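Local structure of terminal oxygenase component of carbazole 1,9a-dioxygenase (3GKQ) at residues Q166-D171 with H295-M300; G105-I110 with G120-K125; G255-A260 with F276-L281; A39-A44 with L58-G63. The protein probably adds both atoms of dioxygen to carbazole at a non-haem iron(II) centre, using electrons passed on through its Rieske [2Fe-2S] cluster. One frame throughout, in Å; residues are numbered along the deposited sequence.

Interaction 1 of 4, residues Q166-D171 with H295-M300; sequences QHRVVD and HLYLQM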
loop_
_atom_site.group_PDB
_atom_site.type_symbol
_atom_site.label_atom_id
_atom_site.label_comp_id
_atom_site.label_asym_id
_atom_site.label_seq_id
_atom_site.Cartn_x
_atom_site.Cartn_y
_atom_site.Cartn_z
ATOM N N GLN A 166 9.300 -6.174 -28.952
ATOM C CA GLN A 166 8.251 -5.593 -28.127
ATOM C C GLN A 166 8.718 -5.616 -26.674
ATOM O O GLN A 166 9.647 -6.348 -26.323
ATOM C CB GLN A 166 6.952 -6.402 -28.250
ATOM C CG GLN A 166 7.086 -7.873 -27.846
ATOM C CD GLN A 166 5.742 -8.591 -27.751
ATOM O OE1 GLN A 166 4.786 -8.238 -28.438
ATOM N NE2 GLN A 166 5.674 -9.615 -26.906
ATOM N N HIS A 167 8.078 -4.815 -25.832
ATOM C CA HIS A 167 8.432 -4.789 -24.420
ATOM C C HIS A 167 7.191 -4.695 -23.545
ATOM O O HIS A 167 6.122 -4.293 -24.005
ATOM C CB HIS A 167 9.404 -3.636 -24.120
ATOM C CG HIS A 167 8.912 -2.287 -24.546
ATOM N ND1 HIS A 167 7.879 -1.629 -23.910
ATOM C CD2 HIS A 167 9.335 -1.457 -25.531
ATOM C CE1 HIS A 167 7.689 -0.453 -24.483
ATOM N NE2 HIS A 167 8.560 -0.325 -25.469
ATOM N N ARG A 168 7.340 -5.099 -22.287
ATOM C CA ARG A 168 6.247 -5.066 -21.324
ATOM C C ARG A 168 6.868 -4.897 -19.946
ATOM O O ARG A 168 8.014 -5.292 -19.724
ATOM C CB ARG A 168 5.454 -6.381 -21.358
ATOM C CG ARG A 168 6.150 -7.541 -20.645
ATOM C CD ARG A 168 5.394 -8.868 -20.794
ATOM N NE ARG A 168 5.709 -9.546 -22.052
ATOM C CZ ARG A 168 5.224 -10.733 -22.413
ATOM N NH1 ARG A 168 4.388 -11.389 -21.613
ATOM N NH2 ARG A 168 5.585 -11.273 -23.572
ATOM N N VAL A 169 6.123 -4.307 -19.022
ATOM C CA VAL A 169 6.639 -4.135 -17.678
ATOM C C VAL A 169 6.267 -5.391 -16.904
ATOM O O VAL A 169 5.136 -5.864 -16.984
ATOM C CB VAL A 169 6.034 -2.893 -16.997
ATOM C CG1 VAL A 169 6.380 -1.643 -17.798
ATOM C CG2 VAL A 169 4.536 -3.041 -16.898
ATOM N N VAL A 170 7.230 -5.950 -16.182
ATOM C CA VAL A 170 6.990 -7.152 -15.396
ATOM C C VAL A 170 7.083 -6.816 -13.907
ATOM O O VAL A 170 7.991 -6.093 -13.485
ATOM C CB VAL A 170 8.018 -8.247 -15.749
ATOM C CG1 VAL A 170 7.819 -9.470 -14.856
ATOM C CG2 VAL A 170 7.870 -8.631 -17.217
ATOM N N ASP A 171 6.145 -7.342 -13.120
ATOM C CA ASP A 171 6.119 -7.084 -11.683
ATOM C C ASP A 171 7.119 -7.921 -10.898
ATOM O O ASP A 171 6.744 -8.705 -10.030
ATOM C CB ASP A 171 4.717 -7.323 -11.116
ATOM C CG ASP A 171 3.678 -6.410 -11.728
ATOM O OD1 ASP A 171 3.939 -5.193 -11.846
ATOM O OD2 ASP A 171 2.590 -6.910 -12.084
ATOM N N HIS A 295 10.685 -4.537 -13.885
ATOM C CA HIS A 295 11.669 -4.459 -14.948
ATOM C C HIS A 295 10.962 -4.420 -16.287
ATOM O O HIS A 295 9.806 -4.842 -16.417
ATOM C CB HIS A 295 12.695 -5.611 -14.901
ATOM C CG HIS A 295 12.135 -6.970 -15.200
ATOM N ND1 HIS A 295 11.540 -7.760 -14.239
ATOM C CD2 HIS A 295 12.157 -7.712 -16.335
ATOM C CE1 HIS A 295 11.228 -8.932 -14.763
ATOM N NE2 HIS A 295 11.592 -8.929 -16.034
ATOM N N LEU A 296 11.651 -3.870 -17.274
ATOM C CA LEU A 296 11.120 -3.775 -18.621
ATOM C C LEU A 296 11.637 -5.013 -19.353
ATOM O O LEU A 296 12.839 -5.167 -19.556
ATOM C CB LEU A 296 11.636 -2.495 -19.287
ATOM C CG LEU A 296 11.102 -2.028 -20.645
ATOM C CD1 LEU A 296 11.594 -2.954 -21.732
ATOM C CD2 LEU A 296 9.576 -1.967 -20.610
ATOM N N TYR A 297 10.724 -5.906 -19.712
ATOM C CA TYR A 297 11.082 -7.125 -20.426
ATOM C C TYR A 297 11.014 -6.814 -21.921
ATOM O O TYR A 297 9.933 -6.656 -22.485
ATOM C CB TYR A 297 10.110 -8.246 -20.039
ATOM C CG TYR A 297 10.260 -9.538 -20.814
ATOM C CD1 TYR A 297 11.520 -10.046 -21.131
ATOM C CD2 TYR A 297 9.136 -10.276 -21.194
ATOM C CE1 TYR A 297 11.664 -11.258 -21.804
ATOM C CE2 TYR A 297 9.264 -11.495 -21.870
ATOM C CZ TYR A 297 10.532 -11.979 -22.168
ATOM O OH TYR A 297 10.672 -13.188 -22.811
ATOM N N LEU A 298 12.186 -6.702 -22.540
ATOM C CA LEU A 298 12.317 -6.377 -23.960
ATOM C C LEU A 298 12.644 -7.650 -24.743
ATOM O O LEU A 298 13.656 -8.298 -24.480
ATOM C CB LEU A 298 13.453 -5.369 -24.145
ATOM C CG LEU A 298 13.379 -4.212 -25.149
ATOM C CD1 LEU A 298 14.770 -4.011 -25.735
ATOM C CD2 LEU A 298 12.380 -4.482 -26.257
ATOM N N GLN A 299 11.794 -7.994 -25.705
ATOM C CA GLN A 299 11.988 -9.193 -26.522
ATOM C C GLN A 299 12.284 -8.812 -27.964
ATOM O O GLN A 299 11.425 -8.253 -28.638
ATOM C CB GLN A 299 10.725 -10.049 -26.509
ATOM C CG GLN A 299 10.325 -10.582 -25.160
ATOM C CD GLN A 299 8.916 -11.131 -25.167
ATOM O OE1 GLN A 299 7.943 -10.375 -25.218
ATOM N NE2 GLN A 299 8.798 -12.455 -25.130
ATOM N N MET A 300 13.488 -9.122 -28.436
ATOM C CA MET A 300 13.864 -8.801 -29.809
ATOM C C MET A 300 14.105 -10.071 -30.616
ATOM O O MET A 300 14.693 -11.035 -30.119
ATOM C CB MET A 300 15.147 -7.958 -29.849
ATOM C CG MET A 300 15.181 -6.759 -28.903
ATOM S SD MET A 300 13.796 -5.644 -29.089
ATOM C CE MET A 300 14.177 -4.893 -30.685
HETATM O O HOH W 1 7.702 -8.182 -23.666
#
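Gln-299 OE1 is gripped by two side chains of the neighbouring strand, Gln-166 NE2 at 2.9 Å and Arg-168 NH2 at 3.0 Å, which reach it from opposite faces of its amide plane. The bond from Gln-166 is almost straight (N-H...O 176°). Water 1 donates to the same oxygen and to Tyr-297 O and accepts from Arg-168 NE, adding a third donor; with Gln-299 NE2 bonded to Leu-327 O, both ends of the amide are held. A salt bridge from Arg-168 NH1 to Asp-332 holds the far side of the guanidinium. Six backbone bonds pair the strands; that from Val-170 N to His-295 O spans 2.8 Å. On the same face of the sheet the Arg-168 chain, bent at chi3 (83°), runs alongside Tyr-297 and brings NE to 3.6 Å from CD2 at the ring edge. Val-170 CB sits over the His-295 ring, 3.7 Å from its centroid, in a CH-pi contact. On the other face Leu-296 packs against His-167. Strands 161-170 and 294-304 thus form an antiparallel ladder at one edge of the seven-stranded sheet in the catalytic domain of Rieske oxygenases, with the Tyr-297 side chain about 7 Å from the iron(II) ion.

Interaction 2 of 4, residues G105-I110 with G120-K125; sequences GKLVDI and GRHALK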
loop_
_atom_site.group_PDB
_atom_site.type_symbol
_atom_site.label_atom_id
_atom_site.label_comp_id
_atom_site.label_asym_id
_atom_site.label_seq_id
_atom_site.Cartn_x
_atom_site.Cartn_y
_atom_site.Cartn_z
ATOM N N GLY A 105 20.955 20.061 -21.827
ATOM C CA GLY A 105 20.276 20.310 -20.565
ATOM C C GLY A 105 20.488 21.674 -19.922
ATOM O O GLY A 105 19.972 21.935 -18.833
ATOM N N LYS A 106 21.222 22.557 -20.592
ATOM C CA LYS A 106 21.505 23.883 -20.037
ATOM C C LYS A 106 20.298 24.799 -19.820
ATOM O O LYS A 106 19.407 24.892 -20.669
ATOM C CB LYS A 106 22.525 24.610 -20.915
ATOM C CG LYS A 106 22.816 26.036 -20.456
ATOM C CD LYS A 106 23.742 26.762 -21.428
ATOM C CE LYS A 106 23.950 28.218 -21.015
ATOM N NZ LYS A 106 24.641 28.333 -19.701
ATOM N N LEU A 107 20.279 25.469 -18.669
ATOM C CA LEU A 107 19.220 26.413 -18.334
ATOM C C LEU A 107 19.588 27.676 -19.111
ATOM O O LEU A 107 20.404 28.476 -18.654
ATOM C CB LEU A 107 19.224 26.708 -16.834
ATOM C CG LEU A 107 18.210 27.730 -16.316
ATOM C CD1 LEU A 107 16.794 27.238 -16.577
ATOM C CD2 LEU A 107 18.430 27.955 -14.826
ATOM N N VAL A 108 18.986 27.839 -20.285
ATOM C CA VAL A 108 19.275 28.970 -21.166
ATOM C C VAL A 108 18.367 30.192 -20.995
ATOM O O VAL A 108 18.711 31.293 -21.423
ATOM C CB VAL A 108 19.215 28.515 -22.644
ATOM C CG1 VAL A 108 17.797 28.080 -22.998
ATOM C CG2 VAL A 108 19.668 29.638 -23.554
ATOM N N ASP A 109 17.209 29.999 -20.377
ATOM C CA ASP A 109 16.271 31.098 -20.174
ATOM C C ASP A 109 15.305 30.784 -19.040
ATOM O O ASP A 109 15.150 29.630 -18.645
ATOM C CB ASP A 109 15.447 31.343 -21.449
ATOM C CG ASP A 109 16.228 32.068 -22.540
ATOM O OD1 ASP A 109 16.543 33.265 -22.361
ATOM O OD2 ASP A 109 16.522 31.438 -23.578
ATOM N N ILE A 110 14.672 31.827 -18.514
ATOM C CA ILE A 110 13.658 31.687 -17.478
ATOM C C ILE A 110 12.561 32.665 -17.884
ATOM O O ILE A 110 12.637 33.866 -17.614
ATOM C CB ILE A 110 14.180 32.034 -16.066
ATOM C CG1 ILE A 110 15.281 31.050 -15.654
ATOM C CG2 ILE A 110 13.030 31.956 -15.069
ATOM C CD1 ILE A 110 15.843 31.291 -14.259
ATOM N N GLY A 120 21.759 30.406 -17.119
ATOM C CA GLY A 120 23.090 30.050 -17.574
ATOM C C GLY A 120 24.018 29.471 -16.519
ATOM O O GLY A 120 25.164 29.145 -16.824
ATOM N N ARG A 121 23.543 29.331 -15.283
ATOM C CA ARG A 121 24.391 28.793 -14.219
ATOM C C ARG A 121 24.079 27.349 -13.844
ATOM O O ARG A 121 24.678 26.802 -12.918
ATOM C CB ARG A 121 24.282 29.660 -12.958
ATOM C CG ARG A 121 24.875 31.053 -13.097
ATOM C CD ARG A 121 24.967 31.753 -11.742
ATOM N NE ARG A 121 25.555 33.087 -11.870
ATOM C CZ ARG A 121 25.723 33.939 -10.862
ATOM N NH1 ARG A 121 25.349 33.608 -9.630
ATOM N NH2 ARG A 121 26.253 35.136 -11.088
ATOM N N HIS A 122 23.150 26.725 -14.558
ATOM C CA HIS A 122 22.779 25.355 -14.235
ATOM C C HIS A 122 22.474 24.545 -15.480
ATOM O O HIS A 122 22.265 25.093 -16.563
ATOM C CB HIS A 122 21.537 25.350 -13.340
ATOM C CG HIS A 122 21.646 26.240 -12.142
ATOM N ND1 HIS A 122 22.318 25.873 -10.997
ATOM C CD2 HIS A 122 21.162 27.485 -11.911
ATOM C CE1 HIS A 122 22.243 26.850 -10.110
ATOM N NE2 HIS A 122 21.545 27.841 -10.640
ATOM N N ALA A 123 22.433 23.228 -15.308
ATOM C CA ALA A 123 22.129 22.330 -16.403
ATOM C C ALA A 123 21.573 21.023 -15.860
ATOM O O ALA A 123 22.059 20.490 -14.859
ATOM C CB ALA A 123 23.382 22.058 -17.235
ATOM N N LEU A 124 20.533 20.535 -16.521
ATOM C CA LEU A 124 19.903 19.272 -16.171
ATOM C C LEU A 124 20.914 18.211 -16.569
ATOM O O LEU A 124 21.743 18.446 -17.449
ATOM C CB LEU A 124 18.642 19.077 -17.011
ATOM C CG LEU A 124 17.221 19.213 -16.463
ATOM C CD1 LEU A 124 17.153 20.113 -15.255
ATOM C CD2 LEU A 124 16.343 19.721 -17.599
ATOM N N LYS A 125 20.866 17.051 -15.927
ATOM C CA LYS A 125 21.782 15.988 -16.314
ATOM C C LYS A 125 21.291 15.434 -17.645
ATOM O O LYS A 125 20.082 15.317 -17.867
ATOM C CB LYS A 125 21.791 14.852 -15.289
ATOM C CG LYS A 125 22.524 13.624 -15.813
ATOM C CD LYS A 125 22.424 12.433 -14.892
ATOM C CE LYS A 125 22.808 11.163 -15.645
ATOM N NZ LYS A 125 24.123 11.278 -16.344
#
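Leu-107 and His-122 lie side by side and point the same way, Leu-107 CD2 meeting the imidazole at its edge, 4.0 Å from His-122 CD2. With CG anti to the carbonyl carbon (chi1 -51°), the His-122 ring is set beside Leu-107, and Gln-118 holds its NE2. Behind the side chains Leu-107 N donates to His-122 O at 2.9 Å in a nearly straight bond (172°), and Leu-107 O accepts from Gly-120 N at 2.8 Å. Lys-106 turns to the other side: its chain is extended as far as CE and bends only at chi4 (64°), which brings NZ to 3.0 Å from Gly-120 O. Replacing Lys-106 by an alanine is likely to leave the Gly-120 carbonyl oxygen without the nearby ammonium group. Ala-123 CB rests 3.8 Å from Lys-106 CA, and Leu-124 N donates to Gly-105 O from above the carbonyl plane. Gly-105 has a positive phi, and a CB there would run into Leu-124 O. The face carrying Leu-107 turns inward onto Trp-98 and Tyr-100, whereas His-122 also packs on Val-355 of a neighbouring subunit. The pairing fastens the loop after strand 107-110 to the small antiparallel sheet of the Rieske domain, where the Leu-107 side chain lies about 7 Å from the [2Fe-2S] cluster and Val-108 and Asp-109 form a classic beta bulge opposite Thr-99.

Interaction 3 of 4, residues G255-A260 with F276-L281; sequences GSKMVA and FPDPTL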
loop_
_atom_site.group_PDB
_atom_site.type_symbol
_atom_site.label_atom_id
_atom_site.label_comp_id
_atom_site.label_asym_id
_atom_site.label_seq_id
_atom_site.Cartn_x
_atom_site.Cartn_y
_atom_site.Cartn_z
ATOM N N GLY A 255 10.300 -33.100 -32.016
ATOM C CA GLY A 255 9.993 -32.322 -33.200
ATOM C C GLY A 255 11.183 -32.389 -34.134
ATOM O O GLY A 255 12.189 -33.011 -33.797
ATOM N N SER A 256 11.088 -31.758 -35.299
ATOM C CA SER A 256 12.204 -31.781 -36.235
ATOM C C SER A 256 12.994 -30.472 -36.270
ATOM O O SER A 256 14.143 -30.453 -36.715
ATOM C CB SER A 256 11.711 -32.148 -37.637
ATOM O OG SER A 256 11.316 -33.511 -37.681
ATOM N N LYS A 257 12.390 -29.383 -35.800
ATOM C CA LYS A 257 13.092 -28.099 -35.771
ATOM C C LYS A 257 13.860 -27.960 -34.462
ATOM O O LYS A 257 13.267 -27.926 -33.383
ATOM C CB LYS A 257 12.111 -26.937 -35.924
ATOM C CG LYS A 257 11.481 -26.848 -37.298
ATOM C CD LYS A 257 10.721 -25.542 -37.473
ATOM C CE LYS A 257 10.186 -25.406 -38.890
ATOM N NZ LYS A 257 9.556 -24.082 -39.119
ATOM N N MET A 258 15.184 -27.892 -34.570
ATOM C CA MET A 258 16.056 -27.770 -33.412
ATOM C C MET A 258 16.368 -26.307 -33.098
ATOM O O MET A 258 16.964 -25.599 -33.913
ATOM C CB MET A 258 17.361 -28.529 -33.665
ATOM C CG MET A 258 17.158 -29.926 -34.232
ATOM S SD MET A 258 16.076 -30.939 -33.210
ATOM C CE MET A 258 17.257 -31.598 -32.034
ATOM N N VAL A 259 15.964 -25.865 -31.912
ATOM C CA VAL A 259 16.201 -24.488 -31.486
ATOM C C VAL A 259 16.909 -24.453 -30.138
ATOM O O VAL A 259 17.139 -25.496 -29.522
ATOM C CB VAL A 259 14.878 -23.701 -31.369
ATOM C CG1 VAL A 259 14.276 -23.491 -32.747
ATOM C CG2 VAL A 259 13.907 -24.445 -30.465
ATOM N N ALA A 260 17.250 -23.251 -29.683
ATOM C CA ALA A 260 17.936 -23.086 -28.404
ATOM C C ALA A 260 19.145 -24.013 -28.353
ATOM O O ALA A 260 19.311 -24.800 -27.414
ATOM C CB ALA A 260 16.984 -23.393 -27.248
ATOM N N PHE A 276 16.103 -19.285 -32.272
ATOM C CA PHE A 276 14.821 -19.331 -31.576
ATOM C C PHE A 276 14.005 -18.104 -31.958
ATOM O O PHE A 276 14.561 -17.022 -32.153
ATOM C CB PHE A 276 15.063 -19.364 -30.058
ATOM C CG PHE A 276 13.849 -19.734 -29.258
ATOM C CD1 PHE A 276 12.913 -18.768 -28.899
ATOM C CD2 PHE A 276 13.603 -21.063 -28.926
ATOM C CE1 PHE A 276 11.751 -19.122 -28.221
ATOM C CE2 PHE A 276 12.439 -21.430 -28.245
ATOM C CZ PHE A 276 11.512 -20.460 -27.897
ATOM N N PRO A 277 12.674 -18.247 -32.072
ATOM C CA PRO A 277 11.846 -19.446 -31.881
ATOM C C PRO A 277 11.787 -20.336 -33.127
ATOM O O PRO A 277 10.916 -21.198 -33.250
ATOM C CB PRO A 277 10.487 -18.858 -31.545
ATOM C CG PRO A 277 10.437 -17.673 -32.466
ATOM C CD PRO A 277 11.822 -17.066 -32.312
ATOM N N ASP A 278 12.716 -20.112 -34.048
ATOM C CA ASP A 278 12.777 -20.880 -35.284
ATOM C C ASP A 278 14.226 -20.925 -35.734
ATOM O O ASP A 278 15.008 -20.027 -35.417
ATOM C CB ASP A 278 11.901 -20.221 -36.360
ATOM C CG ASP A 278 11.842 -21.034 -37.648
ATOM O OD1 ASP A 278 12.772 -20.920 -38.478
ATOM O OD2 ASP A 278 10.868 -21.797 -37.816
ATOM N N PRO A 279 14.613 -21.982 -36.463
ATOM C CA PRO A 279 15.993 -22.106 -36.940
ATOM C C PRO A 279 16.465 -20.897 -37.751
ATOM O O PRO A 279 17.665 -20.684 -37.913
ATOM C CB PRO A 279 15.949 -23.387 -37.772
ATOM C CG PRO A 279 14.947 -24.215 -37.035
ATOM C CD PRO A 279 13.849 -23.212 -36.745
ATOM N N THR A 280 15.523 -20.107 -38.256
ATOM C CA THR A 280 15.873 -18.932 -39.054
ATOM C C THR A 280 15.859 -17.641 -38.240
ATOM O O THR A 280 16.004 -16.553 -38.798
ATOM C CB THR A 280 14.897 -18.742 -40.228
ATOM O OG1 THR A 280 13.587 -18.467 -39.713
ATOM C CG2 THR A 280 14.849 -20.005 -41.098
ATOM N N LEU A 281 15.687 -17.760 -36.927
ATOM C CA LEU A 281 15.631 -16.581 -36.068
ATOM C C LEU A 281 16.524 -16.677 -34.839
ATOM O O LEU A 281 16.937 -17.762 -34.436
ATOM C CB LEU A 281 14.190 -16.345 -35.611
ATOM C CG LEU A 281 13.143 -16.151 -36.709
ATOM C CD1 LEU A 281 11.752 -16.118 -36.094
ATOM C CD2 LEU A 281 13.437 -14.866 -37.465
HETATM O O HOH W 2 12.070 -23.196 -40.276
#
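A type I beta turn from Asp-278 to Leu-281, combined with an Asx turn at Asp-278, shapes the loop that meets residues 255-260 in the catalytic domain. Lys-257 and Asp-278 join the two loops in a salt bridge: NZ meets OD2 nearly along its C-O axis, at 2.9 Å. The extended lysine chain crosses Pro-279 at about a right angle, CD lying 4.0 Å from Pro-279 CD. Asn-199 bonds to both charged groups, through OD1 to Lys-257 NZ and through ND2 to Asp-278 OD2, while water 2 accepts from NZ and donates to Asp-278 OD1. Next along the loop, Val-259 wedges into the turn. Its CG1, anti to the carbonyl carbon (chi1 -68°), rests on the backbone of Asp-278, 3.9 Å from CA, and against the Pro-279 ring. CG2 goes to the aromatic side, 3.7 Å from Phe-276 CD2. Ala-260 N approaches the edge of the same ring, and Pro-277 CB, beyond a cis peptide bond, lies over one face. Phe-276 also meets Phe-330, and its side chain is about 7 Å from the iron(II) ion, which puts the Phe-276 end of the contact near the mononuclear site. The carboxylate is steadied within its own turn: Asp-278 OD1 accepts from Thr-280 N at 2.9 Å, on the anti side, and from Thr-280 OG1 at 2.9 Å, from above the carboxylate plane.

Interaction 4 of 4, residues A39-A44 with L58-G63; sequences AEVAEA and LNRVDG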
loop_
_atom_site.group_PDB
_atom_site.type_symbol
_atom_site.label_atom_id
_atom_site.label_comp_id
_atom_site.label_asym_id
_atom_site.label_seq_id
_atom_site.Cartn_x
_atom_site.Cartn_y
_atom_site.Cartn_z
ATOM N N ALA A 39 10.306 3.876 -32.837
ATOM C CA ALA A 39 8.998 4.378 -33.245
ATOM C C ALA A 39 8.227 5.065 -32.120
ATOM O O ALA A 39 7.350 5.887 -32.382
ATOM C CB ALA A 39 8.160 3.233 -33.823
ATOM N N GLU A 40 8.547 4.729 -30.872
ATOM C CA GLU A 40 7.856 5.318 -29.729
ATOM C C GLU A 40 8.418 6.683 -29.355
ATOM O O GLU A 40 7.829 7.407 -28.554
ATOM C CB GLU A 40 7.950 4.386 -28.520
ATOM C CG GLU A 40 7.310 3.028 -28.731
ATOM C CD GLU A 40 7.507 2.109 -27.541
ATOM O OE1 GLU A 40 8.674 1.815 -27.206
ATOM O OE2 GLU A 40 6.500 1.680 -26.939
ATOM N N VAL A 41 9.567 7.022 -29.926
ATOM C CA VAL A 41 10.209 8.303 -29.658
ATOM C C VAL A 41 10.155 9.114 -30.952
ATOM O O VAL A 41 11.106 9.125 -31.731
ATOM C CB VAL A 41 11.678 8.101 -29.224
ATOM C CG1 VAL A 41 12.274 9.426 -28.769
ATOM C CG2 VAL A 41 11.752 7.062 -28.101
ATOM N N ALA A 42 9.030 9.786 -31.170
ATOM C CA ALA A 42 8.822 10.571 -32.381
ATOM C C ALA A 42 9.327 12.007 -32.308
ATOM O O ALA A 42 9.577 12.546 -31.229
ATOM C CB ALA A 42 7.337 10.562 -32.747
ATOM N N GLU A 43 9.471 12.618 -33.480
ATOM C CA GLU A 43 9.932 13.998 -33.599
ATOM C C GLU A 43 9.046 14.928 -32.775
ATOM O O GLU A 43 7.818 14.837 -32.822
ATOM C CB GLU A 43 9.902 14.422 -35.075
ATOM C CG GLU A 43 10.389 15.847 -35.372
ATOM C CD GLU A 43 11.874 16.046 -35.122
ATOM O OE1 GLU A 43 12.657 15.096 -35.346
ATOM O OE2 GLU A 43 12.264 17.162 -34.718
ATOM N N ALA A 44 9.680 15.808 -32.006
ATOM C CA ALA A 44 8.966 16.773 -31.175
ATOM C C ALA A 44 7.818 16.181 -30.363
ATOM O O ALA A 44 6.772 16.814 -30.207
ATOM C CB ALA A 44 8.445 17.922 -32.046
ATOM N N LEU A 58 12.670 11.788 -22.810
ATOM C CA LEU A 58 13.232 11.658 -24.150
ATOM C C LEU A 58 12.494 12.532 -25.162
ATOM O O LEU A 58 11.321 12.847 -24.990
ATOM C CB LEU A 58 13.137 10.204 -24.621
ATOM C CG LEU A 58 13.637 9.081 -23.711
ATOM C CD1 LEU A 58 13.284 7.739 -24.346
ATOM C CD2 LEU A 58 15.131 9.207 -23.499
ATOM N N ASN A 59 13.195 12.918 -26.221
ATOM C CA ASN A 59 12.594 13.707 -27.286
ATOM C C ASN A 59 13.463 13.599 -28.523
ATOM O O ASN A 59 14.678 13.405 -28.430
ATOM C CB ASN A 59 12.435 15.176 -26.885
ATOM C CG ASN A 59 11.593 15.961 -27.886
ATOM O OD1 ASN A 59 10.693 15.407 -28.527
ATOM N ND2 ASN A 59 11.867 17.255 -28.010
ATOM N N ARG A 60 12.826 13.701 -29.682
ATOM C CA ARG A 60 13.532 13.629 -30.948
ATOM C C ARG A 60 13.456 15.001 -31.608
ATOM O O ARG A 60 12.370 15.500 -31.909
ATOM C CB ARG A 60 12.892 12.557 -31.830
ATOM C CG ARG A 60 13.443 12.474 -33.236
ATOM C CD ARG A 60 13.036 11.159 -33.875
ATOM N NE ARG A 60 14.205 10.310 -34.041
ATOM C CZ ARG A 60 14.296 9.052 -33.631
ATOM N NH1 ARG A 60 13.283 8.458 -33.013
ATOM N NH2 ARG A 60 15.417 8.388 -33.843
ATOM N N VAL A 61 14.619 15.616 -31.797
ATOM C CA VAL A 61 14.709 16.940 -32.406
ATOM C C VAL A 61 15.567 16.840 -33.659
ATOM O O VAL A 61 16.749 16.488 -33.589
ATOM C CB VAL A 61 15.343 17.951 -31.432
ATOM C CG1 VAL A 61 15.350 19.341 -32.055
ATOM C CG2 VAL A 61 14.572 17.957 -30.120
ATOM N N ASP A 62 14.968 17.163 -34.801
ATOM C CA ASP A 62 15.660 17.078 -36.079
ATOM C C ASP A 62 16.203 15.665 -36.250
ATOM O O ASP A 62 17.367 15.468 -36.596
ATOM C CB ASP A 62 16.803 18.097 -36.161
ATOM C CG ASP A 62 16.303 19.533 -36.157
ATOM O OD1 ASP A 62 15.237 19.791 -36.760
ATOM O OD2 ASP A 62 16.979 20.404 -35.564
ATOM N N GLY A 63 15.345 14.685 -35.978
ATOM C CA GLY A 63 15.725 13.292 -36.120
ATOM C C GLY A 63 16.666 12.720 -35.073
ATOM O O GLY A 63 16.897 11.513 -35.058
HETATM O O HOH W 3 12.393 18.780 -37.687
#
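Arg-60 NH1 donates to Val-41 O at 2.6 Å (N-H...O 143°), the oxygen lying at the guanidinium edge. Arg-60 CB lies against Ala-42 O. Its NE donates to Gly-63 O at 3.1 Å, from above the carbonyl plane, and NH2 forms a salt bridge with Glu-131. A methionine in place of Arg-60 would probably leave Val-41 O and Glu-131 without their partner and the turn at Gly-63 less firmly fixed. The Glu-43 carboxylate takes two successive backbone N-H groups just past the end of strand 54-61: OE2 accepts from Asp-62 N at 2.7 Å through its syn lone pair, and OE1 from Gly-63 N at 2.8 Å, also on the syn side. A bend at chi2 (67°) turns the carboxylate to the two N-H groups. Beside it Ala-44 N donates to Arg-60 O at 2.7 Å. Inward, the Val-41 and Leu-58 side chains cross at about a right angle, Val-41 CG2 4.1 Å from Leu-58 CD1. Asp-62 OD1 stands 4.5 Å from Glu-43 OE2, and water 3 links the two acids, weakly on the glutamate side. Where this Rieske-domain loop meets the end of strand 54-61, the two N-H donors probably stabilise the negative charge of Glu-43, offsetting its nearness to Asp-62.

How the interactions relate
From the N terminus, interaction 4 closes first, bringing the loop before strand 47-51 back to strand 54-61. Interaction 2 follows, a short closure within the same Rieske domain; their centres are about 21 Å apart. Interaction 1 then spans the longest loop, joining strand 161-170 to strand 294-304 across most of the catalytic domain, and interaction 3 lies within that span, tying the loops ahead of strands 262-266 and 282-289. No pair of loops crosses: the remaining combinations run in series. Interactions 1 and 4 meet directly, Glu-40 OE1 lying 2.8 Å from His-167 NE2 in a probable hydrogen bond that links the two domains. Interactions 2 and 3 stand farthest apart, about 52 Å between centres.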